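Local coordinates for putative periplasmic protein ydgH (Salmonella enterica subsp. enterica serovar Typhimurium, PDB 4EVU), which is of unknown function but is a putative periplasmic protein, ending in a DUF1471 (YdgH/BhsA/McbA-like) domain, that may be a secreted effector of Salmonella, at residues V18-T26 and Q38-A48. Sequence-based numbering, arbitrary orientation. Where two conformers were deposited one is given.
Sequences VPFDSVKFT and QVAKRAAKKGA
Val23 and Phe25 meet Val39 where helix 32-45 packs on strand 21-28, the outermost on its side of this chain's mixed sheet, in this DUF1471 domain, a clear example of a helix-on-sheet layer whose apolar centre gives way to charge at its rim. CG2 of Val39 lies 3.7 Å from CZ of Phe25, in the plane of the ring and at its edge, while CG1 of Val23 rests against CB of Arg42. Along one edge the strand is hydrogen-bonded to strand 63-71, and Val39 also touches Tyr51 of strand 50-57. One face of the Phe25 ring carries Arg42, whose chain, extended from CG to NE, brings CD over the ring and lays the guanidinium flat on the same face, with NE above the ring and CZ nearest CG; the planes are only 5° apart, and CZ stands 3.8 Å from the ring centroid in a cation-pi contact. Further along, Gly47 ends the helix in a Schellman motif, leaving Lys46 O and Ala48 CB at the edge of the Phe20 ring. Lys46 closes the outer border: its CD passes Val23 CG1 at 3.8 Å, and a bend at chi4 (-95°) turns the amine to Asp21. In this salt bridge NZ sits 3.1 Å from OD2, above the carboxylate plane.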
ATOM      1  N   VAL B  18     -11.193  12.380 -14.456  1.00 16.79           N
ATOM      2  CA  VAL B  18     -10.817  11.716 -15.687  1.00 16.18           C
ATOM      3  C   VAL B  18      -9.284  11.709 -15.784  1.00 14.10           C
ATOM      4  O   VAL B  18      -8.660  12.763 -15.894  1.00 15.94           O
ATOM      5  CB  VAL B  18     -11.429  12.389 -16.918  1.00 17.01           C
ATOM      6  CG1 VAL B  18     -11.036  11.640 -18.140  1.00 16.93           C
ATOM      7  CG2 VAL B  18     -12.944  12.519 -16.794  1.00 18.55           C
ATOM      8  N   PRO B  19      -8.632  10.509 -15.761  1.00 13.48           N
ATOM      9  CA  PRO B  19      -7.185  10.459 -15.810  1.00 13.12           C
ATOM     10  C   PRO B  19      -6.680  10.710 -17.214  1.00 13.19           C
ATOM     11  O   PRO B  19      -7.399  10.486 -18.181  1.00 15.43           O
ATOM     12  CB  PRO B  19      -6.865   9.050 -15.315  1.00 13.02           C
ATOM     13  CG  PRO B  19      -8.051   8.255 -15.708  1.00 14.08           C
ATOM     14  CD  PRO B  19      -9.221   9.185 -15.572  1.00 13.08           C
ATOM     15  N   PHE B  20      -5.423  11.096 -17.310  1.00 12.55           N
ATOM     16  CA  PHE B  20      -4.777  11.343 -18.593  1.00 12.02           C
ATOM     17  C   PHE B  20      -3.728  10.328 -19.004  1.00 12.20           C
ATOM     18  O   PHE B  20      -3.283  10.322 -20.150  1.00 13.70           O
ATOM     19  CB  PHE B  20      -4.157  12.764 -18.647  1.00 13.49           C
ATOM     20  CG  PHE B  20      -2.913  12.923 -17.793  1.00 14.04           C
ATOM     21  CD1 PHE B  20      -1.652  12.749 -18.341  1.00 14.99           C
ATOM     22  CD2 PHE B  20      -2.996  13.251 -16.460  1.00 14.88           C
ATOM     23  CE1 PHE B  20      -0.486  12.902 -17.559  1.00 15.59           C
ATOM     24  CE2 PHE B  20      -1.842  13.385 -15.686  1.00 14.05           C
ATOM     25  CZ  PHE B  20      -0.609  13.206 -16.225  1.00 14.28           C
ATOM     26  N   ASP B  21      -3.341   9.491 -18.068  1.00 12.84           N
ATOM     27  CA  ASP B  21      -2.275   8.512 -18.285  1.00 12.85           C
ATOM     28  C   ASP B  21      -2.264   7.571 -17.071  1.00 13.30           C
ATOM     29  O   ASP B  21      -3.042   7.763 -16.145  1.00 12.98           O
ATOM     30  CB  ASP B  21      -0.901   9.193 -18.436  1.00 13.18           C
ATOM     31  CG  ASP B  21       0.134   8.345 -19.206  1.00 15.55           C
ATOM     32  OD1 ASP B  21      -0.108   7.176 -19.524  1.00 15.52           O
ATOM     33  OD2 ASP B  21       1.189   8.914 -19.559  1.00 23.29           O
ATOM     34  N   SER B  22      -1.394   6.569 -17.090  0.56 13.64           N
ATOM     35  CA  SER B  22      -1.157   5.770 -15.905  0.56 13.19           C
ATOM     36  C   SER B  22       0.322   5.389 -15.820  0.56 13.91           C
ATOM     37  O   SER B  22       1.075   5.588 -16.759  0.56 14.98           O
ATOM     38  CB  SER B  22      -2.077   4.532 -15.888  0.56 13.82           C
ATOM     39  OG  SER B  22      -1.848   3.729 -17.018  0.56 13.58           O
ATOM     40  N   VAL B  23       0.717   4.893 -14.655  1.00 14.88           N
ATOM     41  CA  VAL B  23       2.052   4.342 -14.454  1.00 14.32           C
ATOM     42  C   VAL B  23       1.832   2.874 -14.019  1.00 14.26           C
ATOM     43  O   VAL B  23       0.879   2.547 -13.309  1.00 15.23           O
ATOM     44  CB  VAL B  23       2.862   5.069 -13.362  1.00 16.38           C
ATOM     45  CG1 VAL B  23       3.127   6.470 -13.740  1.00 18.38           C
ATOM     46  CG2 VAL B  23       2.178   5.045 -12.075  1.00 18.42           C
ATOM     47  N   LYS B  24       2.727   2.010 -14.487  1.00 14.43           N
ATOM     48  CA  LYS B  24       2.670   0.581 -14.168  1.00 14.59           C
ATOM     49  C   LYS B  24       4.085   0.074 -14.111  1.00 14.56           C
ATOM     50  O   LYS B  24       4.838   0.224 -15.043  1.00 15.26           O
ATOM     51  CB  LYS B  24       1.875  -0.140 -15.240  1.00 16.13           C
ATOM     52  CG  LYS B  24       1.446  -1.517 -14.834  1.00 17.30           C
ATOM     53  CD  LYS B  24       2.440  -2.571 -15.290  1.00 17.39           C
ATOM     54  CE  LYS B  24       2.088  -3.933 -14.674  1.00 17.63           C
ATOM     55  NZ  LYS B  24       3.044  -4.972 -15.171  1.00 18.61           N
ATOM     56  N   PHE B  25       4.446  -0.527 -12.993  1.00 13.57           N
ATOM     57  CA  PHE B  25       5.809  -0.951 -12.778  1.00 14.92           C
ATOM     58  C   PHE B  25       5.898  -1.988 -11.664  1.00 14.59           C
ATOM     59  O   PHE B  25       4.955  -2.186 -10.921  1.00 13.58           O
ATOM     60  CB  PHE B  25       6.698   0.248 -12.424  1.00 16.26           C
ATOM     61  CG  PHE B  25       6.371   0.897 -11.104  1.00 17.44           C
ATOM     62  CD1 PHE B  25       7.131   0.638  -9.966  1.00 19.80           C
ATOM     63  CD2 PHE B  25       5.300   1.756 -11.005  1.00 18.60           C
ATOM     64  CE1 PHE B  25       6.819   1.225  -8.760  1.00 20.67           C
ATOM     65  CE2 PHE B  25       4.954   2.337  -9.808  1.00 19.42           C
ATOM     66  CZ  PHE B  25       5.721   2.104  -8.679  1.00 19.38           C
ATOM     67  N   THR B  26       7.064  -2.626 -11.584  1.00 16.09           N
ATOM     68  CA  THR B  26       7.385  -3.578 -10.523  1.00 16.66           C
ATOM     69  C   THR B  26       8.642  -3.114  -9.833  1.00 17.48           C
ATOM     70  O   THR B  26       9.579  -2.683 -10.507  1.00 18.12           O
ATOM     71  CB  THR B  26       7.643  -4.946 -11.130  1.00 17.56           C
ATOM     72  OG1 THR B  26       6.470  -5.406 -11.798  1.00 19.20           O
ATOM     73  CG2 THR B  26       8.023  -5.945 -10.100  1.00 18.37           C
ATOM     74  N   GLN B  38       7.372   5.933  -4.507  1.00 15.37           N
ATOM     75  CA  GLN B  38       7.757   5.542  -5.859  1.00 15.47           C
ATOM     76  C   GLN B  38       6.661   5.873  -6.855  1.00 14.80           C
ATOM     77  O   GLN B  38       6.952   6.369  -7.935  1.00 16.57           O
ATOM     78  CB  GLN B  38       8.121   4.053  -5.949  1.00 16.36           C
ATOM     79  CG  GLN B  38       9.378   3.687  -5.132  1.00 18.29           C
ATOM     80  CD  GLN B  38      10.627   4.385  -5.622  1.00 24.34           C
ATOM     81  OE1 GLN B  38      10.802   4.574  -6.816  1.00 29.87           O
ATOM     82  NE2 GLN B  38      11.486   4.791  -4.700  1.00 27.65           N
ATOM     83  N   VAL B  39       5.411   5.607  -6.503  1.00 13.76           N
ATOM     84  CA  VAL B  39       4.301   5.964  -7.382  1.00 13.60           C
ATOM     85  C   VAL B  39       4.217   7.489  -7.574  1.00 13.76           C
ATOM     86  O   VAL B  39       4.129   7.984  -8.698  1.00 15.03           O
ATOM     87  CB  VAL B  39       2.970   5.398  -6.865  1.00 13.74           C
ATOM     88  CG1 VAL B  39       1.822   5.820  -7.776  1.00 14.21           C
ATOM     89  CG2 VAL B  39       3.025   3.849  -6.775  1.00 15.25           C
ATOM     90  N   ALA B  40       4.328   8.236  -6.481  1.00 14.40           N
ATOM     91  CA  ALA B  40       4.243   9.712  -6.524  1.00 13.47           C
ATOM     92  C   ALA B  40       5.346  10.282  -7.417  1.00 13.92           C
ATOM     93  O   ALA B  40       5.111  11.228  -8.157  1.00 15.15           O
ATOM     94  CB  ALA B  40       4.326  10.288  -5.114  1.00 14.50           C
ATOM     95  N   LYS B  41       6.559   9.736  -7.305  1.00 14.79           N
ATOM     96  CA  LYS B  41       7.707  10.181  -8.114  1.00 15.39           C
ATOM     97  C   LYS B  41       7.422   9.973  -9.609  1.00 15.44           C
ATOM     98  O   LYS B  41       7.678  10.868 -10.439  1.00 17.16           O
ATOM     99  CB  LYS B  41       9.025   9.482  -7.688  1.00 17.94           C
ATOM    100  CG  LYS B  41      10.224   9.802  -8.583  1.00 23.28           C
ATOM    101  CD  LYS B  41      11.456   8.993  -8.222  1.00 28.88           C
ATOM    102  CE  LYS B  41      11.896   9.284  -6.825  1.00 31.13           C
ATOM    103  NZ  LYS B  41      13.191   8.645  -6.541  1.00 33.81           N
ATOM    104  N   ARG B  42       6.884   8.826  -9.962  1.00 16.08           N
ATOM    105  CA  ARG B  42       6.590   8.530 -11.351  1.00 16.39           C
ATOM    106  C   ARG B  42       5.446   9.382 -11.861  1.00 15.83           C
ATOM    107  O   ARG B  42       5.435   9.790 -13.031  1.00 15.56           O
ATOM    108  CB  ARG B  42       6.290   7.050 -11.527  1.00 16.76           C
ATOM    109  CG  ARG B  42       7.552   6.165 -11.413  1.00 17.49           C
ATOM    110  CD  ARG B  42       7.220   4.728 -11.132  1.00 19.05           C
ATOM    111  NE  ARG B  42       8.359   3.816 -11.021  1.00 22.89           N
ATOM    112  CZ  ARG B  42       8.839   3.064 -12.010  1.00 24.65           C
ATOM    113  NH1 ARG B  42       8.372   3.171 -13.257  1.00 27.30           N
ATOM    114  NH2 ARG B  42       9.847   2.235 -11.757  1.00 27.46           N
ATOM    115  N   ALA B  43       4.498   9.656 -10.984  1.00 15.07           N
ATOM    116  CA  ALA B  43       3.393  10.543 -11.313  1.00 14.26           C
ATOM    117  C   ALA B  43       3.919  11.950 -11.592  1.00 14.77           C
ATOM    118  O   ALA B  43       3.528  12.619 -12.549  1.00 15.64           O
ATOM    119  CB  ALA B  43       2.358  10.559 -10.146  1.00 15.71           C
ATOM    120  N   ALA B  44       4.771  12.420 -10.699  1.00 14.00           N
ATOM    121  CA  ALA B  44       5.347  13.766 -10.867  1.00 14.38           C
ATOM    122  C   ALA B  44       6.105  13.845 -12.186  1.00 14.65           C
ATOM    123  O   ALA B  44       6.085  14.877 -12.828  1.00 15.56           O
ATOM    124  CB  ALA B  44       6.264  14.134  -9.707  1.00 15.47           C
ATOM    125  N   LYS B  45       6.854  12.813 -12.544  1.00 15.42           N
ATOM    126  CA  LYS B  45       7.653  12.873 -13.778  1.00 16.56           C
ATOM    127  C   LYS B  45       6.749  13.038 -15.018  1.00 17.07           C
ATOM    128  O   LYS B  45       7.170  13.594 -16.023  1.00 18.07           O
ATOM    129  CB  LYS B  45       8.546  11.625 -13.955  1.00 17.34           C
ATOM    130  CG  LYS B  45       9.727  11.516 -13.013  1.00 18.93           C
ATOM    131  CD  LYS B  45      10.558  10.256 -13.240  1.00 24.38           C
ATOM    132  CE  LYS B  45      11.848  10.318 -12.452  1.00 26.59           C
ATOM    133  NZ  LYS B  45      12.625   9.053 -12.562  1.00 31.86           N
ATOM    134  N   LYS B  46       5.527  12.508 -14.945  1.00 17.39           N
ATOM    135  CA  LYS B  46       4.557  12.594 -16.065  1.00 18.34           C
ATOM    136  C   LYS B  46       3.638  13.807 -15.993  1.00 17.50           C
ATOM    137  O   LYS B  46       2.724  13.963 -16.823  1.00 19.09           O
ATOM    138  CB  LYS B  46       3.735  11.306 -16.185  1.00 19.75           C
ATOM    139  CG  LYS B  46       4.592  10.121 -16.594  1.00 22.07           C
ATOM    140  CD  LYS B  46       3.823   8.827 -16.647  1.00 25.91           C
ATOM    141  CE  LYS B  46       4.515   7.754 -17.468  1.00 30.97           C
ATOM    142  NZ  LYS B  46       3.965   7.774 -18.859  1.00 32.61           N
ATOM    143  N   GLY B  47       3.874  14.697 -15.045  1.00 17.20           N
ATOM    144  CA  GLY B  47       3.065  15.894 -14.935  1.00 17.29           C
ATOM    145  C   GLY B  47       1.774  15.825 -14.172  1.00 17.49           C
ATOM    146  O   GLY B  47       0.915  16.705 -14.327  1.00 20.39           O
ATOM    147  N   ALA B  48       1.596  14.793 -13.349  1.00 16.94           N
ATOM    148  CA  ALA B  48       0.331  14.606 -12.654  1.00 16.30           C
ATOM    149  C   ALA B  48       0.408  15.348 -11.338  1.00 17.05           C
ATOM    150  O   ALA B  48       1.496  15.468 -10.752  1.00 19.63           O
ATOM    151  CB  ALA B  48       0.079  13.117 -12.378  1.00 17.91           C
TER